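Carbohydrate-binding protein (Flavonifractor plautii, PDB 6N1B) probably removes the acetyl group from N-acetylgalactosamine of the blood group A antigen, and binds the related B trisaccharide in its glycan pocket. Local coordinates at residues P33-F38 with G327-F332; P319-G324 with F332-S337. All coordinates share one frame; numbering follows the deposited sequence.

Interaction 1: P33-F38 with G327-F332; sequences PGYQDF and GSWDDF. With GOL (glycerol), chain I.
Tyr35 and Trp329 make the aromatic part of this contact. The edge of the Tyr35 ring points at the face of the indole in a T-shaped pair. The ring centroid of Tyr35 lies 5.3 Å from that of the five-membered ring of Trp329, with the planes at 64°. Tyr35 CB adds a CH-pi contact, 4.0 Å from the centroid of the six-membered ring of Trp329. With chi1 at 69°, the indole rests one face on Asp330 CB and offers the other to Tyr35.

A glycerol, probably from the crystallisation liquor, sits beside the indole. Trp329 NE1 donates to glycerol O1 at the indole edge, over 2.9 Å. Gly34 O lies 3.0 Å from Trp329 NE1. At the other end, glycerol O3 donates to Asp330 OD1 over 2.7 Å. Asp330 OD2 forms a salt bridge with Lys31, and Tyr35 OH bonds to Ala369 O.

Within 327-332, Asp331 N bonds to Ser328 O over 3.1 Å and closes a type I beta turn. Asp331 OD2 also accepts from Gly327 N. The two surface loops lie beside a blade in which N-terminal strand 30-31 pairs with C-terminal strand 385-395, consistent with the closure of a beta-propeller.

Interaction 2: P319-G324 with F332-S337; sequences PLLSPG and FQIYRS
Ile334 points from strand 333-342 toward the loop 319-324 and packs against Leu321 and Pro323. Strand 333-342 is the edge strand nearest the axis in one blade of what is consistent with a five-bladed beta-propeller. In the loop, Leu320 and Leu321 both face Leu301 in a classic beta bulge, and Leu301 packs on both Leu321 and Ile334.

The Leu321 and Ile334 side chains cross at about a right angle. Leu321 CD2 meets Ile334 CG2 at 4.1 Å. The two branches of Ile334 divide the contact. With chi1 at -50°, CG2 is directed to Leu321 while CG1 and CD1 lie along the backbone of Ser322. Ile334 CG1 lies 3.5 Å from Ser322 C, and CD1 continues to Ser322 O, also at 3.5 Å.

Pro323 meets Ile334 obliquely, with its CD 4.1 Å from Ile334 CG1. Its CG reaches back along the strand to Gln333 CA at 3.9 Å. No hydrogen bond joins the two segments; Ile334 packs on side chains and on the loop backbone.

Tyr335 belongs to the glycan pocket, touches the alpha-galactose and bonds through its OH to Trp271. Arg336 bonds to Asp56 and Asp122, both calcium ligands. Next along the strand, Ser337 OG donates to Tyr335 O over 2.9 Å, tilted 22° from the carbonyl plane.

Overall arrangement
Interactions 1 and 2 lie on the same side of the chain's centre, with their own centres about 11 Å apart. They share Phe332, where the loop 327-332 passes into strand 333-342. They also touch directly: Gly324 N lies 2.9 Å from Asp330 O, a probable hydrogen bond, and Pro323 CB packs 3.4 Å from Asp330 O. Lys31 serves both, through Asp330 OD2 and Ser322 O. The centre of interaction 1 is about 17 Å from the centre of the chain, that of interaction 2 about 14 Å. Interaction 2 is partly buried and leads inward to the sugar. The Gln333 side chain is about 7 Å from the bound beta-galactose, and Tyr335 lines the pocket itself.

Interaction 1: P33-F38 with G327-F332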
loop_
_atom_site.group_PDB
_atom_site.type_symbol
_atom_site.label_atom_id
_atom_site.label_comp_id
_atom_site.label_asym_id
_atom_site.label_seq_id
_atom_site.Cartn_x
_atom_site.Cartn_y
_atom_site.Cartn_z
ATOM N N PRO A 33 -19.738 5.610 2.270
ATOM C CA PRO A 33 -20.572 4.762 1.404
ATOM C C PRO A 33 -19.919 4.483 0.051
ATOM O O PRO A 33 -19.183 5.362 -0.440
ATOM C CB PRO A 33 -21.835 5.628 1.204
ATOM C CG PRO A 33 -21.770 6.743 2.123
ATOM C CD PRO A 33 -20.351 6.904 2.637
ATOM N N GLY A 34 -20.202 3.318 -0.487
ATOM C CA GLY A 34 -19.662 2.970 -1.818
ATOM C C GLY A 34 -18.117 2.812 -1.746
ATOM O O GLY A 34 -17.609 2.397 -0.684
ATOM N N TYR A 35 -17.480 3.116 -2.848
ATOM C CA TYR A 35 -16.043 3.006 -2.927
ATOM C C TYR A 35 -15.510 4.038 -3.897
ATOM O O TYR A 35 -16.313 4.913 -4.310
ATOM C CB TYR A 35 -15.566 1.568 -3.141
ATOM C CG TYR A 35 -16.138 0.955 -4.395
ATOM C CD1 TYR A 35 -15.678 1.296 -5.682
ATOM C CD2 TYR A 35 -17.181 0.027 -4.321
ATOM C CE1 TYR A 35 -16.233 0.689 -6.845
ATOM C CE2 TYR A 35 -17.743 -0.544 -5.498
ATOM C CZ TYR A 35 -17.255 -0.231 -6.738
ATOM O OH TYR A 35 -17.780 -0.758 -7.884
ATOM N N GLN A 36 -14.195 4.050 -4.202
ATOM C CA GLN A 36 -13.638 5.087 -5.057
ATOM C C GLN A 36 -13.322 4.486 -6.367
ATOM O O GLN A 36 -12.921 3.337 -6.524
ATOM C CB GLN A 36 -12.399 5.734 -4.408
ATOM C CG GLN A 36 -12.775 6.554 -3.198
ATOM C CD GLN A 36 -11.650 7.346 -2.599
ATOM O OE1 GLN A 36 -10.495 7.198 -2.966
ATOM N NE2 GLN A 36 -11.985 8.162 -1.587
ATOM N N ASP A 37 -13.524 5.282 -7.453
ATOM C CA ASP A 37 -13.246 4.786 -8.810
ATOM C C ASP A 37 -11.787 4.919 -9.174
ATOM O O ASP A 37 -11.284 5.993 -9.340
ATOM C CB ASP A 37 -14.135 5.480 -9.827
ATOM C CG ASP A 37 -15.530 5.071 -9.672
ATOM O OD1 ASP A 37 -15.905 3.858 -9.698
ATOM O OD2 ASP A 37 -16.347 5.983 -9.466
ATOM N N PHE A 38 -11.107 3.832 -9.331
ATOM C CA PHE A 38 -9.768 3.769 -9.862
ATOM C C PHE A 38 -9.793 3.069 -11.215
ATOM O O PHE A 38 -10.424 2.001 -11.301
ATOM C CB PHE A 38 -8.800 3.030 -8.947
ATOM C CG PHE A 38 -8.412 3.731 -7.659
ATOM C CD1 PHE A 38 -9.256 3.974 -6.571
ATOM C CD2 PHE A 38 -7.118 4.234 -7.553
ATOM C CE1 PHE A 38 -8.827 4.657 -5.444
ATOM C CE2 PHE A 38 -6.720 4.909 -6.441
ATOM C CZ PHE A 38 -7.564 5.121 -5.422
ATOM N N GLY A 327 -22.784 -9.535 1.774
ATOM C CA GLY A 327 -23.262 -8.884 0.609
ATOM C C GLY A 327 -22.679 -7.574 0.257
ATOM O O GLY A 327 -22.912 -7.056 -0.858
ATOM N N SER A 328 -21.925 -6.998 1.191
ATOM C CA SER A 328 -21.259 -5.686 0.971
ATOM C C SER A 328 -20.017 -5.906 0.131
ATOM O O SER A 328 -19.399 -7.001 0.121
ATOM C CB SER A 328 -20.909 -5.047 2.284
ATOM O OG SER A 328 -22.122 -4.639 2.873
ATOM N N TRP A 329 -19.522 -4.832 -0.498
ATOM C CA TRP A 329 -18.330 -4.930 -1.364
ATOM C C TRP A 329 -17.063 -5.295 -0.561
ATOM O O TRP A 329 -16.082 -5.740 -1.174
ATOM C CB TRP A 329 -18.109 -3.624 -2.146
ATOM C CG TRP A 329 -17.690 -2.454 -1.329
ATOM C CD1 TRP A 329 -18.493 -1.490 -0.688
ATOM C CD2 TRP A 329 -16.336 -2.081 -0.994
ATOM N NE1 TRP A 329 -17.745 -0.552 -0.050
ATOM C CE2 TRP A 329 -16.434 -0.916 -0.189
ATOM C CE3 TRP A 329 -15.068 -2.560 -1.329
ATOM C CZ2 TRP A 329 -15.312 -0.268 0.313
ATOM C CZ3 TRP A 329 -13.957 -1.924 -0.884
ATOM C CH2 TRP A 329 -14.075 -0.788 -0.052
ATOM N N ASP A 330 -17.098 -5.102 0.763
ATOM C CA ASP A 330 -15.947 -5.389 1.637
ATOM C C ASP A 330 -16.270 -6.549 2.579
ATOM O O ASP A 330 -15.692 -6.567 3.679
ATOM C CB ASP A 330 -15.494 -4.136 2.333
ATOM C CG ASP A 330 -16.515 -3.515 3.237
ATOM O OD1 ASP A 330 -17.690 -4.008 3.339
ATOM O OD2 ASP A 330 -16.185 -2.573 3.998
ATOM N N ASP A 331 -17.115 -7.517 2.200
ATOM C CA ASP A 331 -17.557 -8.545 3.135
ATOM C C ASP A 331 -16.636 -9.748 3.286
ATOM O O ASP A 331 -16.914 -10.555 4.210
ATOM C CB ASP A 331 -18.966 -9.035 2.811
ATOM C CG ASP A 331 -18.988 -9.893 1.569
ATOM O OD1 ASP A 331 -18.054 -10.042 0.788
ATOM O OD2 ASP A 331 -20.183 -10.498 1.377
ATOM N N PHE A 332 -15.572 -9.880 2.484
ATOM C CA PHE A 332 -14.645 -11.021 2.634
ATOM C C PHE A 332 -13.513 -10.739 3.568
ATOM O O PHE A 332 -13.197 -11.532 4.490
ATOM C CB PHE A 332 -14.168 -11.566 1.320
ATOM C CG PHE A 332 -13.233 -12.776 1.449
ATOM C CD1 PHE A 332 -13.692 -13.950 1.976
ATOM C CD2 PHE A 332 -11.912 -12.655 1.141
ATOM C CE1 PHE A 332 -12.831 -15.000 2.192
ATOM C CE2 PHE A 332 -11.045 -13.750 1.389
ATOM C CZ PHE A 332 -11.531 -14.902 1.850
HETATM C C1 GOL I . -18.727 1.167 3.025
HETATM O O1 GOL I . -19.058 1.328 1.711
HETATM C C2 GOL I . -19.684 0.143 3.538
HETATM O O2 GOL I . -21.037 0.100 3.121
HETATM C C3 GOL I . -19.166 -1.139 3.122
HETATM O O3 GOL I . -19.570 -2.169 4.065
#

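Interaction 2: P319-G324 with F332-S337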
loop_
_atom_site.group_PDB
_atom_site.type_symbol
_atom_site.label_atom_id
_atom_site.label_comp_id
_atom_site.label_asym_id
_atom_site.label_seq_id
_atom_site.Cartn_x
_atom_site.Cartn_y
_atom_site.Cartn_z
ATOM N N PRO A 319 -10.121 -4.398 16.506
ATOM C CA PRO A 319 -9.746 -4.048 15.119
ATOM C C PRO A 319 -10.027 -2.606 14.816
ATOM O O PRO A 319 -10.983 -2.002 15.303
ATOM C CB PRO A 319 -10.598 -4.967 14.242
ATOM C CG PRO A 319 -11.733 -5.321 15.141
ATOM C CD PRO A 319 -11.262 -5.276 16.532
ATOM N N LEU A 320 -9.144 -2.032 14.011
ATOM C CA LEU A 320 -9.369 -0.746 13.426
ATOM C C LEU A 320 -10.422 -0.815 12.316
ATOM O O LEU A 320 -11.180 0.202 12.156
ATOM C CB LEU A 320 -8.010 -0.223 12.825
ATOM C CG LEU A 320 -7.978 1.072 12.100
ATOM C CD1 LEU A 320 -8.324 2.216 13.074
ATOM C CD2 LEU A 320 -6.637 1.314 11.430
ATOM N N LEU A 321 -10.523 -1.860 11.558
ATOM C CA LEU A 321 -11.483 -1.931 10.464
ATOM C C LEU A 321 -11.725 -3.418 10.248
ATOM O O LEU A 321 -10.764 -4.208 10.188
ATOM C CB LEU A 321 -10.993 -1.251 9.204
ATOM C CG LEU A 321 -12.033 -0.818 8.169
ATOM C CD1 LEU A 321 -12.895 0.272 8.774
ATOM C CD2 LEU A 321 -11.402 -0.397 6.899
ATOM N N SER A 322 -13.011 -3.791 9.981
ATOM C CA SER A 322 -13.378 -5.146 9.775
ATOM C C SER A 322 -14.199 -5.299 8.482
ATOM O O SER A 322 -14.807 -4.294 8.064
ATOM C CB SER A 322 -14.212 -5.621 10.971
ATOM O OG SER A 322 -13.509 -5.563 12.202
ATOM N N PRO A 323 -14.327 -6.501 7.961
ATOM C CA PRO A 323 -15.213 -6.716 6.798
ATOM C C PRO A 323 -16.624 -6.241 7.097
ATOM O O PRO A 323 -17.125 -6.325 8.235
ATOM C CB PRO A 323 -15.133 -8.233 6.555
ATOM C CG PRO A 323 -13.879 -8.649 7.176
ATOM C CD PRO A 323 -13.578 -7.740 8.320
ATOM N N GLY A 324 -17.264 -5.760 6.029
ATOM C CA GLY A 324 -18.672 -5.363 6.118
ATOM C C GLY A 324 -19.604 -6.559 6.225
ATOM O O GLY A 324 -19.212 -7.743 6.118
ATOM N N PHE A 332 -15.572 -9.880 2.484
ATOM C CA PHE A 332 -14.645 -11.021 2.634
ATOM C C PHE A 332 -13.513 -10.739 3.568
ATOM O O PHE A 332 -13.197 -11.532 4.490
ATOM C CB PHE A 332 -14.168 -11.566 1.320
ATOM C CG PHE A 332 -13.233 -12.776 1.449
ATOM C CD1 PHE A 332 -13.692 -13.950 1.976
ATOM C CD2 PHE A 332 -11.912 -12.655 1.141
ATOM C CE1 PHE A 332 -12.831 -15.000 2.192
ATOM C CE2 PHE A 332 -11.045 -13.750 1.389
ATOM C CZ PHE A 332 -11.531 -14.902 1.850
ATOM N N GLN A 333 -12.783 -9.672 3.284
ATOM C CA GLN A 333 -11.614 -9.291 4.086
ATOM C C GLN A 333 -11.318 -7.830 3.848
ATOM O O GLN A 333 -11.641 -7.338 2.732
ATOM C CB GLN A 333 -10.405 -10.162 3.756
ATOM C CG GLN A 333 -9.673 -9.816 2.509
ATOM C CD GLN A 333 -8.738 -10.888 2.024
ATOM O OE1 GLN A 333 -7.818 -11.398 2.885
ATOM N NE2 GLN A 333 -8.800 -11.257 0.826
ATOM N N ILE A 334 -10.670 -7.189 4.843
ATOM C CA ILE A 334 -10.036 -5.937 4.569
ATOM C C ILE A 334 -8.635 -6.194 4.109
ATOM O O ILE A 334 -7.907 -7.024 4.731
ATOM C CB ILE A 334 -10.073 -4.972 5.749
ATOM C CG1 ILE A 334 -11.488 -4.825 6.334
ATOM C CG2 ILE A 334 -9.478 -3.677 5.397
ATOM C CD1 ILE A 334 -12.495 -4.320 5.373
ATOM N N TYR A 335 -8.254 -5.583 3.000
ATOM C CA TYR A 335 -6.948 -5.788 2.382
ATOM C C TYR A 335 -6.047 -4.560 2.674
ATOM O O TYR A 335 -6.382 -3.712 3.479
ATOM C CB TYR A 335 -7.103 -6.114 0.857
ATOM C CG TYR A 335 -6.102 -7.120 0.349
ATOM C CD1 TYR A 335 -6.348 -8.493 0.680
ATOM C CD2 TYR A 335 -4.962 -6.841 -0.358
ATOM C CE1 TYR A 335 -5.420 -9.474 0.289
ATOM C CE2 TYR A 335 -4.029 -7.774 -0.728
ATOM C CZ TYR A 335 -4.295 -9.135 -0.376
ATOM O OH TYR A 335 -3.328 -10.106 -0.698
ATOM N N ARG A 336 -4.876 -4.534 2.040
ATOM C CA ARG A 336 -3.913 -3.529 2.394
ATOM C C ARG A 336 -4.414 -2.141 2.245
ATOM O O ARG A 336 -5.084 -1.821 1.251
ATOM C CB ARG A 336 -2.639 -3.773 1.554
ATOM C CG ARG A 336 -1.418 -2.985 2.065
ATOM C CD ARG A 336 -1.213 -1.555 1.531
ATOM N NE ARG A 336 0.164 -1.160 1.883
ATOM C CZ ARG A 336 0.718 0.019 1.571
ATOM N NH1 ARG A 336 0.021 0.962 0.971
ATOM N NH2 ARG A 336 1.942 0.268 1.978
ATOM N N SER A 337 -4.132 -1.298 3.218
ATOM C CA SER A 337 -4.709 0.036 3.301
ATOM C C SER A 337 -3.609 1.063 3.457
ATOM O O SER A 337 -2.515 0.759 3.987
ATOM C CB SER A 337 -5.695 0.055 4.430
ATOM O OG SER A 337 -6.745 -0.932 4.182
#